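Local coordinates for protein possible glutathione S-transferase (Rhodopseudomonas palustris, PDB 3M8N) that probably works as a glutathione transferase, conjugating glutathione to electrophilic substrates, at residues Met9-Asn14 with Leu115-Gly120; Gly109-Trp114 with Asp173-Asp178. All coordinates share one frame; numbering follows the deposited sequence.

Contact 1. Residues Met9-Asn14 with Leu115-Gly120; sequences MQRSGN and LCLVKG
Leu117 forks between two residues of the opposite loop, one methyl for each. CD2 meets the end of Met9, a selenomethionine here, tip to tip with CE at 3.6 Å. CD1 is turned to Arg11, lying 3.4 Å from Arg11 NE near the guanidinium plane, at the edge of the group. It also touches Arg11 CB at 3.7 Å, the two side chains running alongside one another in opposite senses. Both methyls depend on the leucine torsion: with CG opposite the backbone N (chi1 -156°), the branch extends across the gap although the CB itself leads off to one side. Beyond CD1, Arg11 NH2 approaches Cys116 O obliquely at 3.8 Å, which is too long to count as a hydrogen bond. Methyl contacts therefore carry the interface, and the two segments together bury 176 Å², a modest area.

Second-shell bonds hold the loop's shape. Met9-Ser12 forms a type I turn, closed by Ser12 N bonding to Met9 O at 3.3 Å. Met9 N bonds to Ser15 OG, Gln10 N to Glu33 OE2, and Met9 also packs on Ile36. On the other side, Leu117 leans on Tyr112, five residues earlier on the same helix. The contact thus joins the connection between strand 4-8 and helix 13-24 to the C-terminal end of helix 87-117.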
# COMPACT_ATOMS: atom_id res chain seq x y z
N MSE A 9 8.15 -7.60 -15.36
CA MSE A 9 8.39 -9.00 -15.40
C MSE A 9 7.11 -9.75 -15.71
O MSE A 9 6.10 -9.56 -15.09
CB MSE A 9 8.94 -9.42 -14.05
CG MSE A 9 9.52 -10.80 -14.06
SE MSE A 9 10.21 -11.25 -12.29
CE MSE A 9 9.51 -13.05 -12.20
N GLN A 10 7.20 -10.64 -16.66
CA GLN A 10 6.03 -11.35 -17.23
C GLN A 10 5.28 -12.16 -16.17
O GLN A 10 4.08 -12.05 -16.04
CB GLN A 10 6.47 -12.17 -18.47
CG GLN A 10 5.37 -12.82 -19.29
CD GLN A 10 4.43 -11.80 -19.96
OE1 GLN A 10 4.83 -10.74 -20.40
NE2 GLN A 10 3.18 -12.12 -19.97
N ARG A 11 6.00 -12.88 -15.33
CA ARG A 11 5.38 -13.78 -14.35
C ARG A 11 5.31 -13.15 -12.97
O ARG A 11 4.88 -13.79 -12.03
CB ARG A 11 6.11 -15.14 -14.31
CG ARG A 11 5.92 -16.05 -15.59
CD ARG A 11 6.71 -17.39 -15.57
NE ARG A 11 6.35 -18.17 -14.38
CZ ARG A 11 5.60 -19.27 -14.36
NH1 ARG A 11 5.13 -19.78 -15.51
NH2 ARG A 11 5.33 -19.87 -13.20
N SER A 12 5.68 -11.88 -12.84
CA SER A 12 5.47 -11.15 -11.60
C SER A 12 4.02 -10.64 -11.40
O SER A 12 3.46 -10.00 -12.31
CB SER A 12 6.41 -9.99 -11.63
OG SER A 12 6.05 -9.09 -10.67
N GLY A 13 3.42 -10.88 -10.24
CA GLY A 13 2.05 -10.46 -9.98
C GLY A 13 1.90 -8.95 -9.90
O GLY A 13 0.92 -8.41 -10.33
N ASN A 14 2.87 -8.26 -9.32
CA ASN A 14 2.85 -6.81 -9.32
C ASN A 14 2.90 -6.18 -10.67
O ASN A 14 2.22 -5.17 -10.87
CB ASN A 14 3.96 -6.24 -8.46
CG ASN A 14 3.69 -6.40 -7.00
OD1 ASN A 14 2.57 -6.30 -6.58
ND2 ASN A 14 4.70 -6.69 -6.23
N LEU A 115 6.62 -20.58 -3.85
CA LEU A 115 6.06 -21.87 -4.22
C LEU A 115 5.84 -22.06 -5.71
O LEU A 115 5.83 -23.16 -6.20
CB LEU A 115 4.78 -22.17 -3.46
CG LEU A 115 4.85 -22.04 -1.95
CD1 LEU A 115 3.52 -22.48 -1.32
CD2 LEU A 115 6.08 -22.79 -1.33
N CYS A 116 5.66 -20.98 -6.45
CA CYS A 116 5.36 -21.12 -7.87
C CYS A 116 6.46 -20.58 -8.74
O CYS A 116 6.65 -21.08 -9.84
CB CYS A 116 3.99 -20.51 -8.31
SG CYS A 116 2.41 -20.94 -7.39
N LEU A 117 7.21 -19.58 -8.30
CA LEU A 117 8.15 -18.96 -9.22
C LEU A 117 9.64 -19.35 -9.07
O LEU A 117 10.35 -19.55 -10.05
CB LEU A 117 7.96 -17.45 -9.14
CG LEU A 117 8.34 -16.50 -10.25
CD1 LEU A 117 7.72 -16.93 -11.56
CD2 LEU A 117 7.83 -15.13 -9.82
N VAL A 118 10.10 -19.43 -7.83
CA VAL A 118 11.49 -19.77 -7.55
C VAL A 118 11.66 -21.25 -7.63
O VAL A 118 10.99 -22.00 -6.90
CB VAL A 118 11.84 -19.36 -6.15
CG1 VAL A 118 13.12 -20.00 -5.72
CG2 VAL A 118 11.95 -17.86 -6.09
N LYS A 119 12.55 -21.69 -8.51
CA LYS A 119 12.78 -23.13 -8.71
C LYS A 119 13.27 -23.77 -7.38
O LYS A 119 14.17 -23.23 -6.75
CB LYS A 119 13.74 -23.36 -9.88
CG LYS A 119 13.52 -24.65 -10.60
CD LYS A 119 14.85 -25.31 -10.89
CE LYS A 119 14.91 -26.72 -10.30
NZ LYS A 119 13.94 -27.64 -10.96
N GLY A 120 12.64 -24.87 -6.95
CA GLY A 120 12.87 -25.43 -5.61
C GLY A 120 12.75 -24.47 -4.44
O GLY A 120 13.51 -24.56 -3.48

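Contact 2. Residues Gly109-Trp114 with Asp173-Asp178; sequences GSAYFW and DQCDFD
Cys175 reaches into the side of helix 87-117, where its CA comes within 5.5 Å of Tyr112 CA, the nearest approach of the two backbones. Its side chain can be followed outward. CB rests against the helix backbone, 4.0 Å from Tyr112 CA. One bond further, SG sits 3.7 Å from Tyr112 N and 3.8 Å from Ala111 CB, with Tyr112 CB a little more distant at 4.2 Å. The thiol therefore settles over the Ala111-Tyr112 junction. Its torsion explains this placement: SG lies between the backbone N and the carbonyl carbon (chi1 73°), and the CB that carries it is directed at the helix.

Ala111 CB has a second neighbour. Phe177 CE2 approaches to 3.9 Å, with the methyl near the ring plane, so the phenyl presents its edge to the alanine. The Ala111 methyl is thus shared by the sulfur and the ring edge. Asp176, between them in sequence, has a positive phi of 95°, while Cys175 and Phe177 both direct their CB at the helix; the Asp176 carboxylate forms a salt bridge with Arg122.

Phe177 also packs on Ile108 and Leu133 and meets Tyr137 edge-to-face. The Tyr112 ring leads away from the thiol and packs on Val171 and Met201. All four touching residues are buried. The arrangement belongs to the all-helical C-terminal domain of the GST fold: the loop between helices 160-169 and 183-193 packs against the long helix 87-117, with helix 129-146 covering the phenylalanine.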
# COMPACT_ATOMS: atom_id res chain seq x y z
N GLY A 109 1.33 -13.27 -1.98
CA GLY A 109 2.42 -12.96 -2.91
C GLY A 109 3.73 -13.69 -2.67
O GLY A 109 4.38 -14.12 -3.63
N SER A 110 4.15 -13.80 -1.40
CA SER A 110 5.33 -14.59 -1.07
C SER A 110 5.12 -16.07 -1.37
O SER A 110 5.98 -16.71 -1.92
CB SER A 110 5.77 -14.42 0.39
OG SER A 110 5.60 -13.13 0.97
N ALA A 111 3.95 -16.60 -1.00
CA ALA A 111 3.52 -17.96 -1.38
C ALA A 111 3.68 -18.19 -2.88
O ALA A 111 4.37 -19.11 -3.30
CB ALA A 111 2.03 -18.21 -0.91
N TYR A 112 3.10 -17.30 -3.68
CA TYR A 112 3.26 -17.34 -5.14
C TYR A 112 4.72 -17.29 -5.58
O TYR A 112 5.17 -18.02 -6.48
CB TYR A 112 2.47 -16.19 -5.81
CG TYR A 112 2.75 -16.07 -7.30
CD1 TYR A 112 2.17 -16.96 -8.20
CD2 TYR A 112 3.64 -15.11 -7.78
CE1 TYR A 112 2.44 -16.88 -9.54
CE2 TYR A 112 3.93 -15.03 -9.12
CZ TYR A 112 3.32 -15.92 -9.99
OH TYR A 112 3.61 -15.86 -11.32
N PHE A 113 5.47 -16.39 -4.98
CA PHE A 113 6.81 -16.19 -5.46
C PHE A 113 7.62 -17.44 -5.20
O PHE A 113 8.29 -17.95 -6.11
CB PHE A 113 7.47 -14.97 -4.78
CG PHE A 113 8.86 -14.72 -5.24
CD1 PHE A 113 9.09 -14.07 -6.46
CD2 PHE A 113 9.94 -15.15 -4.50
CE1 PHE A 113 10.39 -13.85 -6.92
CE2 PHE A 113 11.25 -14.94 -4.93
CZ PHE A 113 11.48 -14.28 -6.13
N TRP A 114 7.55 -17.90 -3.96
CA TRP A 114 8.40 -19.00 -3.46
C TRP A 114 7.93 -20.36 -3.92
O TRP A 114 8.73 -21.15 -4.40
CB TRP A 114 8.57 -18.93 -1.92
CG TRP A 114 9.40 -17.77 -1.54
CD1 TRP A 114 8.98 -16.58 -1.03
CD2 TRP A 114 10.81 -17.66 -1.71
NE1 TRP A 114 10.05 -15.73 -0.87
CE2 TRP A 114 11.19 -16.38 -1.27
CE3 TRP A 114 11.80 -18.53 -2.17
CZ2 TRP A 114 12.49 -15.95 -1.28
CZ3 TRP A 114 13.10 -18.11 -2.18
CH2 TRP A 114 13.44 -16.83 -1.72
N ASP A 173 -5.13 -20.21 -5.44
CA ASP A 173 -5.36 -21.66 -5.61
C ASP A 173 -4.22 -22.41 -6.34
O ASP A 173 -4.16 -23.63 -6.28
CB ASP A 173 -6.75 -21.96 -6.26
CG ASP A 173 -6.83 -21.59 -7.78
OD1 ASP A 173 -7.73 -20.82 -8.18
OD2 ASP A 173 -6.02 -22.06 -8.61
N GLN A 174 -3.32 -21.71 -7.02
CA GLN A 174 -2.19 -22.36 -7.62
C GLN A 174 -1.06 -22.42 -6.63
O GLN A 174 -0.05 -23.05 -6.89
CB GLN A 174 -1.72 -21.67 -8.90
CG GLN A 174 -2.60 -21.93 -10.08
CD GLN A 174 -2.57 -20.80 -11.07
OE1 GLN A 174 -1.49 -20.40 -11.51
NE2 GLN A 174 -3.76 -20.23 -11.40
N CYS A 175 -1.20 -21.81 -5.48
CA CYS A 175 -0.07 -21.74 -4.62
C CYS A 175 -0.39 -22.17 -3.20
O CYS A 175 0.13 -21.61 -2.26
CB CYS A 175 0.61 -20.34 -4.72
SG CYS A 175 -0.23 -18.86 -3.95
N ASP A 176 -1.27 -23.17 -3.07
CA ASP A 176 -1.53 -23.89 -1.83
C ASP A 176 -2.70 -23.34 -1.07
O ASP A 176 -2.90 -23.71 0.07
CB ASP A 176 -0.33 -23.85 -0.89
CG ASP A 176 0.73 -24.92 -1.19
OD1 ASP A 176 0.78 -25.50 -2.30
OD2 ASP A 176 1.54 -25.16 -0.28
N PHE A 177 -3.44 -22.43 -1.68
CA PHE A 177 -4.67 -21.97 -1.08
C PHE A 177 -5.81 -22.73 -1.76
O PHE A 177 -5.76 -23.07 -2.92
CB PHE A 177 -4.83 -20.46 -1.23
CG PHE A 177 -3.89 -19.65 -0.42
CD1 PHE A 177 -4.27 -19.15 0.80
CD2 PHE A 177 -2.65 -19.34 -0.88
CE1 PHE A 177 -3.39 -18.42 1.56
CE2 PHE A 177 -1.77 -18.59 -0.12
CZ PHE A 177 -2.14 -18.14 1.08
N ASP A 178 -6.86 -22.98 -1.02
CA ASP A 178 -8.00 -23.71 -1.54
C ASP A 178 -9.11 -22.72 -1.43
O ASP A 178 -9.47 -22.30 -0.33
CB ASP A 178 -8.23 -25.01 -0.71
CG ASP A 178 -9.61 -25.70 -0.95
OD1 ASP A 178 -10.30 -25.44 -1.97
OD2 ASP A 178 -9.98 -26.54 -0.09

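Overall arrangement
Contacts 1 and 2 share helix 87-117, and their centres lie 10 Å apart on the same side of the chain's centre. Their segments alternate along the sequence: 9-14, 109-114, 115-120, then 173-178. Contact 1 joins the thioredoxin-like N-terminal domain to the helical domain, whereas contact 2 lies within the latter. Tyr112 OH, 2.5 Å from Arg11 O in a probable hydrogen bond, links the two directly. Cys116 and Cys175 also connect them; a disulfide between these residues has been observed in this protein, but here the SG atoms stand 4.8 Å apart, unbonded. The C-terminal end of helix 87-117 thus meets the N-terminal domain on one flank and the 173-178 loop of its own domain on another.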